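Local coordinates for protein DNA fragmentation factor 40 KDA subunit (Mus musculus, PDB 1V0D) that cuts DNA into fragments and drives chromatin condensation during apoptosis, acting as a nuclease once caspases have activated it, at residues A[125-130]-A[247-252]; A[227-232]-A[240-245]; A[259-264]-A[300-305]. All blocks are in the same frame, centred on the assembly; numbering follows the deposited sequence.

Interaction 1: A[125-130]-A[247-252]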
loop_
_atom_site.group_PDB
_atom_site.type_symbol
_atom_site.label_atom_id
_atom_site.label_comp_id
_atom_site.label_asym_id
_atom_site.label_seq_id
_atom_site.Cartn_x
_atom_site.Cartn_y
_atom_site.Cartn_z
ATOM N N LEU A 125 -0.121 -14.147 14.343
ATOM C CA LEU A 125 -0.740 -15.456 14.489
ATOM C C LEU A 125 -2.244 -15.345 14.628
ATOM O O LEU A 125 -2.989 -16.073 13.981
ATOM C CB LEU A 125 -0.160 -16.188 15.694
ATOM C CG LEU A 125 1.164 -16.876 15.365
ATOM C CD1 LEU A 125 1.805 -17.444 16.625
ATOM C CD2 LEU A 125 0.895 -17.980 14.342
ATOM N N LEU A 126 -2.695 -14.430 15.472
ATOM C CA LEU A 126 -4.121 -14.249 15.662
ATOM C C LEU A 126 -4.728 -13.933 14.304
ATOM O O LEU A 126 -5.792 -14.445 13.950
ATOM C CB LEU A 126 -4.389 -13.096 16.625
ATOM C CG LEU A 126 -5.380 -13.367 17.761
ATOM C CD1 LEU A 126 -5.802 -12.033 18.365
ATOM C CD2 LEU A 126 -6.603 -14.120 17.239
ATOM N N HIS A 127 -4.042 -13.084 13.543
ATOM C CA HIS A 127 -4.512 -12.708 12.217
ATOM C C HIS A 127 -4.638 -13.958 11.374
ATOM O O HIS A 127 -5.700 -14.251 10.835
ATOM C CB HIS A 127 -3.528 -11.760 11.529
ATOM C CG HIS A 127 -3.869 -11.475 10.096
ATOM N ND1 HIS A 127 -2.921 -11.448 9.094
ATOM C CD2 HIS A 127 -5.055 -11.203 9.499
ATOM C CE1 HIS A 127 -3.508 -11.173 7.943
ATOM N NE2 HIS A 127 -4.802 -11.019 8.160
ATOM N N HIS A 128 -3.535 -14.690 11.275
ATOM C CA HIS A 128 -3.472 -15.912 10.488
ATOM C C HIS A 128 -4.599 -16.884 10.797
ATOM O O HIS A 128 -5.139 -17.522 9.894
ATOM C CB HIS A 128 -2.131 -16.597 10.721
ATOM C CG HIS A 128 -1.908 -17.796 9.859
ATOM N ND1 HIS A 128 -2.650 -18.950 9.982
ATOM C CD2 HIS A 128 -1.019 -18.024 8.862
ATOM C CE1 HIS A 128 -2.229 -19.838 9.099
ATOM N NE2 HIS A 128 -1.240 -19.301 8.407
ATOM N N VAL A 129 -4.958 -16.986 12.071
ATOM C CA VAL A 129 -6.010 -17.901 12.488
ATOM C C VAL A 129 -7.425 -17.331 12.398
ATOM O O VAL A 129 -8.329 -18.026 11.951
ATOM C CB VAL A 129 -5.755 -18.409 13.914
ATOM C CG1 VAL A 129 -6.874 -19.326 14.347
ATOM C CG2 VAL A 129 -4.430 -19.149 13.961
ATOM N N SER A 130 -7.621 -16.086 12.827
ATOM C CA SER A 130 -8.943 -15.452 12.765
ATOM C C SER A 130 -9.322 -15.273 11.308
ATOM O O SER A 130 -9.445 -14.150 10.824
ATOM C CB SER A 130 -8.926 -14.069 13.431
ATOM O OG SER A 130 -8.769 -14.148 14.838
ATOM N N TYR A 247 -9.980 -13.423 0.432
ATOM C CA TYR A 247 -11.317 -13.893 0.772
ATOM C C TYR A 247 -11.568 -14.316 2.211
ATOM O O TYR A 247 -12.730 -14.459 2.608
ATOM C CB TYR A 247 -11.729 -15.074 -0.108
ATOM C CG TYR A 247 -11.966 -14.744 -1.551
ATOM C CD1 TYR A 247 -10.909 -14.715 -2.459
ATOM C CD2 TYR A 247 -13.253 -14.500 -2.023
ATOM C CE1 TYR A 247 -11.123 -14.457 -3.808
ATOM C CE2 TYR A 247 -13.480 -14.240 -3.374
ATOM C CZ TYR A 247 -12.404 -14.224 -4.257
ATOM O OH TYR A 247 -12.607 -13.980 -5.589
ATOM N N GLY A 248 -10.531 -14.522 3.008
ATOM C CA GLY A 248 -10.827 -14.988 4.349
ATOM C C GLY A 248 -10.568 -14.066 5.511
ATOM O O GLY A 248 -10.353 -14.543 6.627
ATOM N N ASN A 249 -10.645 -12.760 5.297
ATOM C CA ASN A 249 -10.317 -11.855 6.381
ATOM C C ASN A 249 -10.473 -10.420 5.879
ATOM O O ASN A 249 -10.148 -10.120 4.730
ATOM C CB ASN A 249 -8.869 -12.160 6.756
ATOM C CG ASN A 249 -8.359 -11.338 7.879
ATOM O OD1 ASN A 249 -8.397 -10.111 7.835
ATOM N ND2 ASN A 249 -7.839 -12.008 8.901
ATOM N N ARG A 250 -10.973 -9.533 6.733
ATOM C CA ARG A 250 -11.157 -8.137 6.352
ATOM C C ARG A 250 -9.815 -7.476 6.072
ATOM O O ARG A 250 -9.631 -6.830 5.047
ATOM C CB ARG A 250 -11.871 -7.364 7.459
ATOM C CG ARG A 250 -11.865 -5.881 7.211
ATOM C CD ARG A 250 -12.507 -5.081 8.319
ATOM N NE ARG A 250 -12.363 -3.660 8.021
ATOM C CZ ARG A 250 -11.376 -2.891 8.477
ATOM N NH1 ARG A 250 -10.439 -3.397 9.282
ATOM N NH2 ARG A 250 -11.298 -1.625 8.080
ATOM N N GLU A 251 -8.880 -7.634 6.998
ATOM C CA GLU A 251 -7.558 -7.048 6.844
ATOM C C GLU A 251 -6.883 -7.616 5.601
ATOM O O GLU A 251 -6.107 -6.933 4.925
ATOM C CB GLU A 251 -6.718 -7.348 8.078
ATOM C CG GLU A 251 -5.334 -6.744 8.046
ATOM C CD GLU A 251 -4.665 -6.784 9.408
ATOM O OE1 GLU A 251 -5.252 -6.224 10.369
ATOM O OE2 GLU A 251 -3.562 -7.371 9.514
ATOM N N SER A 252 -7.190 -8.876 5.306
ATOM C CA SER A 252 -6.640 -9.557 4.147
ATOM C C SER A 252 -7.176 -8.906 2.872
ATOM O O SER A 252 -6.449 -8.695 1.907
ATOM C CB SER A 252 -7.033 -11.023 4.210
ATOM O OG SER A 252 -6.521 -11.736 3.108
#

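Interaction 2: A[227-232]-A[240-245]. With ZN (zinc ion), chain B.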
loop_
_atom_site.group_PDB
_atom_site.type_symbol
_atom_site.label_atom_id
_atom_site.label_comp_id
_atom_site.label_asym_id
_atom_site.label_seq_id
_atom_site.Cartn_x
_atom_site.Cartn_y
_atom_site.Cartn_z
ATOM N N PHE A 227 -3.869 -16.269 -4.087
ATOM C CA PHE A 227 -3.057 -15.660 -5.139
ATOM C C PHE A 227 -1.580 -15.796 -4.790
ATOM O O PHE A 227 -1.199 -15.706 -3.623
ATOM C CB PHE A 227 -3.376 -14.178 -5.304
ATOM C CG PHE A 227 -4.792 -13.895 -5.694
ATOM C CD1 PHE A 227 -5.817 -13.962 -4.752
ATOM C CD2 PHE A 227 -5.106 -13.524 -7.001
ATOM C CE1 PHE A 227 -7.144 -13.656 -5.105
ATOM C CE2 PHE A 227 -6.430 -13.215 -7.366
ATOM C CZ PHE A 227 -7.447 -13.280 -6.418
ATOM N N SER A 228 -0.747 -16.025 -5.803
ATOM C CA SER A 228 0.690 -16.165 -5.594
ATOM C C SER A 228 1.413 -15.038 -6.282
ATOM O O SER A 228 1.109 -14.700 -7.426
ATOM C CB SER A 228 1.199 -17.483 -6.159
ATOM O OG SER A 228 0.846 -18.568 -5.323
ATOM N N CYS A 229 2.370 -14.443 -5.588
ATOM C CA CYS A 229 3.125 -13.362 -6.191
ATOM C C CYS A 229 3.849 -13.975 -7.388
ATOM O O CYS A 229 4.400 -15.074 -7.290
ATOM C CB CYS A 229 4.141 -12.807 -5.193
ATOM S SG CYS A 229 5.082 -11.424 -5.828
ATOM N N GLN A 230 3.837 -13.292 -8.525
ATOM C CA GLN A 230 4.531 -13.818 -9.687
ATOM C C GLN A 230 5.954 -13.261 -9.752
ATOM O O GLN A 230 6.596 -13.315 -10.803
ATOM C CB GLN A 230 3.781 -13.450 -10.957
ATOM C CG GLN A 230 2.315 -13.822 -10.946
ATOM C CD GLN A 230 1.663 -13.592 -12.300
ATOM O OE1 GLN A 230 0.492 -13.203 -12.391
ATOM N NE2 GLN A 230 2.423 -13.839 -13.365
ATOM N N GLY A 231 6.436 -12.723 -8.628
ATOM C CA GLY A 231 7.777 -12.155 -8.563
ATOM C C GLY A 231 7.934 -10.887 -9.383
ATOM O O GLY A 231 7.048 -10.554 -10.170
ATOM N N PRO A 232 9.040 -10.146 -9.232
ATOM C CA PRO A 232 9.167 -8.928 -10.037
ATOM C C PRO A 232 9.096 -9.184 -11.548
ATOM O O PRO A 232 9.190 -10.327 -12.004
ATOM C CB PRO A 232 10.506 -8.343 -9.581
ATOM C CG PRO A 232 11.252 -9.529 -9.074
ATOM C CD PRO A 232 10.206 -10.321 -8.352
ATOM N N SER A 240 10.518 -14.866 -2.506
ATOM C CA SER A 240 10.032 -14.862 -1.128
ATOM C C SER A 240 8.814 -15.766 -0.987
ATOM O O SER A 240 8.450 -16.174 0.120
ATOM C CB SER A 240 9.670 -13.440 -0.700
ATOM O OG SER A 240 10.730 -12.542 -0.978
ATOM N N LYS A 241 8.195 -16.080 -2.120
ATOM C CA LYS A 241 7.011 -16.932 -2.160
ATOM C C LYS A 241 5.805 -16.314 -1.462
ATOM O O LYS A 241 5.173 -16.941 -0.611
ATOM C CB LYS A 241 7.328 -18.290 -1.550
ATOM C CG LYS A 241 8.341 -19.063 -2.352
ATOM C CD LYS A 241 8.369 -20.510 -1.917
ATOM C CE LYS A 241 9.331 -21.320 -2.758
ATOM N NZ LYS A 241 9.358 -22.737 -2.287
ATOM N N HIS A 242 5.496 -15.082 -1.843
ATOM C CA HIS A 242 4.377 -14.331 -1.291
ATOM C C HIS A 242 3.053 -14.886 -1.776
ATOM O O HIS A 242 2.908 -15.196 -2.958
ATOM C CB HIS A 242 4.446 -12.881 -1.753
ATOM C CG HIS A 242 5.682 -12.159 -1.326
ATOM N ND1 HIS A 242 6.424 -11.392 -2.194
ATOM C CD2 HIS A 242 6.259 -12.015 -0.111
ATOM C CE1 HIS A 242 7.404 -10.801 -1.534
ATOM N NE2 HIS A 242 7.323 -11.161 -0.267
ATOM N N SER A 243 2.088 -15.011 -0.876
ATOM C CA SER A 243 0.758 -15.467 -1.255
ATOM C C SER A 243 -0.231 -14.648 -0.437
ATOM O O SER A 243 0.160 -13.901 0.456
ATOM C CB SER A 243 0.575 -16.966 -0.993
ATOM O OG SER A 243 0.487 -17.271 0.386
ATOM N N ILE A 244 -1.511 -14.770 -0.740
ATOM C CA ILE A 244 -2.502 -14.003 -0.010
ATOM C C ILE A 244 -3.890 -14.461 -0.409
ATOM O O ILE A 244 -4.139 -14.738 -1.585
ATOM C CB ILE A 244 -2.368 -12.494 -0.323
ATOM C CG1 ILE A 244 -3.309 -11.685 0.577
ATOM C CG2 ILE A 244 -2.683 -12.238 -1.802
ATOM C CD1 ILE A 244 -3.192 -10.173 0.403
ATOM N N ASN A 245 -4.788 -14.555 0.568
ATOM C CA ASN A 245 -6.155 -14.961 0.275
ATOM C C ASN A 245 -7.085 -13.869 0.763
ATOM O O ASN A 245 -7.588 -13.911 1.886
ATOM C CB ASN A 245 -6.489 -16.294 0.946
ATOM C CG ASN A 245 -7.813 -16.879 0.458
ATOM O OD1 ASN A 245 -7.976 -18.100 0.387
ATOM N ND2 ASN A 245 -8.766 -16.009 0.127
HETATM ZN ZN ZN B . 6.921 -11.618 -4.352
#

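Interaction 3: A[259-264]-A[300-305]. With MG (magnesium ion), chain C.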
loop_
_atom_site.group_PDB
_atom_site.type_symbol
_atom_site.label_atom_id
_atom_site.label_comp_id
_atom_site.label_asym_id
_atom_site.label_seq_id
_atom_site.Cartn_x
_atom_site.Cartn_y
_atom_site.Cartn_z
ATOM N N TRP A 259 -1.247 -5.172 -3.262
ATOM C CA TRP A 259 -0.767 -6.062 -4.315
ATOM C C TRP A 259 -1.093 -5.363 -5.618
ATOM O O TRP A 259 -2.217 -4.913 -5.822
ATOM C CB TRP A 259 -1.456 -7.415 -4.257
ATOM C CG TRP A 259 -0.852 -8.282 -3.227
ATOM C CD1 TRP A 259 -0.781 -8.035 -1.887
ATOM C CD2 TRP A 259 -0.232 -9.556 -3.435
ATOM N NE1 TRP A 259 -0.158 -9.079 -1.242
ATOM C CE2 TRP A 259 0.190 -10.028 -2.170
ATOM C CE3 TRP A 259 0.007 -10.348 -4.569
ATOM C CZ2 TRP A 259 0.836 -11.255 -2.007
ATOM C CZ3 TRP A 259 0.648 -11.567 -4.407
ATOM C CH2 TRP A 259 1.056 -12.009 -3.133
ATOM N N ASN A 260 -0.109 -5.284 -6.499
ATOM C CA ASN A 260 -0.263 -4.572 -7.751
ATOM C C ASN A 260 -0.317 -5.463 -9.010
ATOM O O ASN A 260 0.244 -6.559 -9.023
ATOM C CB ASN A 260 0.911 -3.591 -7.815
ATOM C CG ASN A 260 0.786 -2.581 -8.919
ATOM O OD1 ASN A 260 1.337 -2.757 -10.011
ATOM N ND2 ASN A 260 0.065 -1.501 -8.643
ATOM N N LEU A 261 -1.033 -5.007 -10.042
ATOM C CA LEU A 261 -1.086 -5.699 -11.340
ATOM C C LEU A 261 -0.078 -4.888 -12.170
ATOM O O LEU A 261 -0.438 -3.925 -12.851
ATOM C CB LEU A 261 -2.468 -5.598 -11.988
ATOM C CG LEU A 261 -3.554 -6.597 -11.590
ATOM C CD1 LEU A 261 -4.746 -6.447 -12.531
ATOM C CD2 LEU A 261 -3.022 -8.001 -11.661
ATOM N N ASP A 262 1.188 -5.279 -12.095
ATOM C CA ASP A 262 2.268 -4.552 -12.747
ATOM C C ASP A 262 2.519 -4.886 -14.217
ATOM O O ASP A 262 2.700 -6.049 -14.577
ATOM C CB ASP A 262 3.534 -4.751 -11.891
ATOM C CG ASP A 262 4.764 -4.044 -12.444
ATOM O OD1 ASP A 262 4.711 -2.830 -12.761
ATOM O OD2 ASP A 262 5.810 -4.724 -12.538
ATOM N N HIS A 263 2.514 -3.855 -15.062
ATOM C CA HIS A 263 2.766 -4.020 -16.492
ATOM C C HIS A 263 4.249 -4.335 -16.725
ATOM O O HIS A 263 5.120 -3.561 -16.312
ATOM C CB HIS A 263 2.429 -2.738 -17.259
ATOM C CG HIS A 263 0.966 -2.417 -17.318
ATOM N ND1 HIS A 263 0.263 -1.924 -16.240
ATOM C CD2 HIS A 263 0.078 -2.492 -18.340
ATOM C CE1 HIS A 263 -0.991 -1.708 -16.596
ATOM N NE2 HIS A 263 -1.129 -2.044 -17.866
ATOM N N ILE A 264 4.536 -5.453 -17.389
ATOM C CA ILE A 264 5.915 -5.820 -17.668
ATOM C C ILE A 264 6.518 -4.777 -18.600
ATOM O O ILE A 264 7.608 -4.268 -18.356
ATOM C CB ILE A 264 6.003 -7.199 -18.312
ATOM C CG1 ILE A 264 5.272 -8.222 -17.426
ATOM C CG2 ILE A 264 7.473 -7.591 -18.483
ATOM C CD1 ILE A 264 5.274 -9.635 -17.967
ATOM N N LEU A 300 0.590 -8.331 -17.736
ATOM C CA LEU A 300 0.398 -7.966 -16.330
ATOM C C LEU A 300 0.847 -9.065 -15.382
ATOM O O LEU A 300 0.423 -10.216 -15.514
ATOM C CB LEU A 300 -1.078 -7.666 -16.035
ATOM C CG LEU A 300 -1.761 -6.505 -16.768
ATOM C CD1 LEU A 300 -3.208 -6.402 -16.297
ATOM C CD2 LEU A 300 -1.022 -5.196 -16.517
ATOM N N LYS A 301 1.703 -8.711 -14.427
ATOM C CA LYS A 301 2.185 -9.655 -13.423
ATOM C C LYS A 301 1.535 -9.231 -12.098
ATOM O O LYS A 301 1.530 -8.045 -11.766
ATOM C CB LYS A 301 3.705 -9.552 -13.287
ATOM C CG LYS A 301 4.535 -10.720 -13.821
ATOM C CD LYS A 301 5.987 -10.582 -13.309
ATOM C CE LYS A 301 6.853 -11.843 -13.508
ATOM N NZ LYS A 301 7.380 -12.028 -14.910
ATOM N N LEU A 302 0.973 -10.177 -11.350
ATOM C CA LEU A 302 0.367 -9.845 -10.067
ATOM C C LEU A 302 1.452 -9.960 -9.014
ATOM O O LEU A 302 1.866 -11.062 -8.671
ATOM C CB LEU A 302 -0.767 -10.812 -9.731
ATOM C CG LEU A 302 -1.391 -10.651 -8.333
ATOM C CD1 LEU A 302 -2.067 -9.297 -8.198
ATOM C CD2 LEU A 302 -2.401 -11.762 -8.108
ATOM N N VAL A 303 1.917 -8.829 -8.496
ATOM C CA VAL A 303 2.981 -8.853 -7.497
ATOM C C VAL A 303 2.645 -8.239 -6.151
ATOM O O VAL A 303 1.866 -7.286 -6.045
ATOM C CB VAL A 303 4.264 -8.113 -7.985
ATOM C CG1 VAL A 303 4.742 -8.682 -9.302
ATOM C CG2 VAL A 303 3.987 -6.631 -8.122
ATOM N N HIS A 304 3.275 -8.801 -5.128
ATOM C CA HIS A 304 3.173 -8.328 -3.759
ATOM C C HIS A 304 3.975 -7.031 -3.832
ATOM O O HIS A 304 4.803 -6.869 -4.717
ATOM C CB HIS A 304 3.828 -9.367 -2.845
ATOM C CG HIS A 304 4.111 -8.892 -1.453
ATOM N ND1 HIS A 304 5.103 -7.975 -1.167
ATOM C CD2 HIS A 304 3.618 -9.301 -0.261
ATOM C CE1 HIS A 304 5.215 -7.849 0.143
ATOM N NE2 HIS A 304 4.327 -8.643 0.716
ATOM N N ILE A 305 3.730 -6.101 -2.925
ATOM C CA ILE A 305 4.423 -4.819 -2.987
ATOM C C ILE A 305 5.956 -4.891 -2.941
ATOM O O ILE A 305 6.639 -4.031 -3.504
ATOM C CB ILE A 305 3.907 -3.869 -1.874
ATOM C CG1 ILE A 305 4.517 -2.482 -2.065
ATOM C CG2 ILE A 305 4.216 -4.451 -0.495
ATOM C CD1 ILE A 305 4.027 -1.469 -1.084
HETATM MG MG MG C . 3.982 -0.653 -12.671
#

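Interaction 1: A[125-130]-A[247-252]
H127 and N249 meet because both place CG anti to the backbone N, H127 with a chi1 of 173° and N249 with -179°. The segments come closest at S130 and N249, whose CA atoms are 7.5 Å apart. The amide of N249 arrives at the CD2-NE2 edge of the H127 imidazole, its plane turned 85° from that of the ring. ND2 lies 3.3 Å from H127 NE2, but the angle is too poor for a bond, so the two touch without a polar link. The same nitrogen lies 3.3 Å from S130 O, the carbonyl of the first residue to leave helix 116-129. The other end of the amide is busy in its own segment. N249 is the N-cap of helix 250-255, and its OD1 accepts from S252 N at 3.1 Å, with the donor well above the carbonyl plane, and weakly from E251 N. One amide thus caps the start of a short helix with its oxygen and presents its nitrogen to the C-terminal end of another helix, a compact example of how capping can fix the rotation of a residue at an interface. E251 adds a second approach: its extended chain places OE2 over the centre of the H127 ring, 4.1 Å from NE2. Its other oxygen, OE1, is hydrogen-bonded to H242 of the second subunit, and at this distance the carboxylate could at most mildly favour a protonated H127. The backbone of G248 pairs with N132 just beyond helix 116-129.

Interaction 2: A[227-232]-A[240-245]
The thiolate sulfur of C229 is gripped from two directions: SG binds the zinc ion at 2.4 Å, and G231 N gives it a long, weak hydrogen bond. H242 ND1 takes the same ion at 2.2 Å from the facing segment, and C238 and C307 complete a CCHC zinc site. The two ligands flank an antiparallel strand pair, 227-228 with 243-244, C229 directly after one strand and H242 directly before the other; the connecting loop carries C238, and the metal clasps the loop end of the pair. This illustrates how a zinc site, probably structural as CCHC sites commonly are, can be built on a minimal piece of sheet. C229 turns its sulfur anti to the backbone N (chi1 -178°), and SG lies in the imidazole plane at its edge, while the two CB atoms pack together. Next to the metal site, C229 N donates to H242 O at 2.8 Å in an almost straight bond (178°), tying the ligand residues together through their backbones. With ND1 on zinc and NE2 bonded to E251 of the second subunit, the H242 ring is held at both nitrogens, and the carboxylate could make ND1 a stronger ligand; H304 stacks on this ring. F227 and I244 form a hydrogen-bonded pair, I244 N returning a weaker bond to F227 O. Their side chains share one face, F227 CB lying 4.1 Å from I244 CG2. I244 O accepts from F227 N at 2.9 Å and also lies in the phenyl plane at its edge, 3.7 Å from F227 CD1.

Interaction 3: A[259-264]-A[300-305]
Four backbone hydrogen bonds join W259-I264 to L300-I305 as an antiparallel strand pair, which belongs to the His-Me finger nuclease fold expected from the family. N260 exchanges both of its bonds with V303, and D262 does the same with K301; D262 N to K301 O is 2.8 Å and K301 N to D262 O is equally short. The short strand axes pass 4.4 Å apart with their N-to-C directions at 144°, and the side chains divide between the two faces of the sheet. Apolar contacts occupy the face of L261, H263, L300 and L302. There L261 CD2 packs on L302 CD1 at 3.8 Å, and L261 CD1 reaches L300 CD1. Aromatic contacts anchor both ends. L300 CD2 sits over the centre of the H263 ring, 3.3 Å from its centroid, as a CH-pi contact; the ring is further held by a hydrogen bond from NE2 to L294 O and by an edge-to-face contact with Y170. At the other end H304 CB presses on the six-membered ring of W259, 3.7 Å from its centroid. H304 has CG anti to its backbone N (chi1 166°), which swings the imidazole so that its edge faces the indole, the planes 75° apart in an offset edge-to-face pair. H304 ND1 bonds to A306 N. Metal binding belongs to the face of N260, D262, K301 and V303, where the strand pair serves as a scaffold that presents a ligand. H308 is the other protein ligand of the magnesium ion and H313 bonds D262 OD2, while D262 OD1 binds the metal at 2.3 Å.

The three contacts all lie in the nuclease part of the chain. Interactions 2 and 3 form the compact centre, 10 Å apart between centres, joined where Q230 N probably bonds L302 O, placing the zinc-bound strand pair directly against the one that carries a magnesium ligand. Interaction 1 lies further out, about 17 Å from the centre of interaction 2 and about 22 Å from that of interaction 3, yet S252 OG reaches N245 O. Along the chain interaction 2 is nested within the loop closed by interaction 1, and interaction 3 follows both; helix 250-255 links strand 243-244 to strand 260-263. All three touch the second subunit, which places the zinc site, through H242, at the subunit interface.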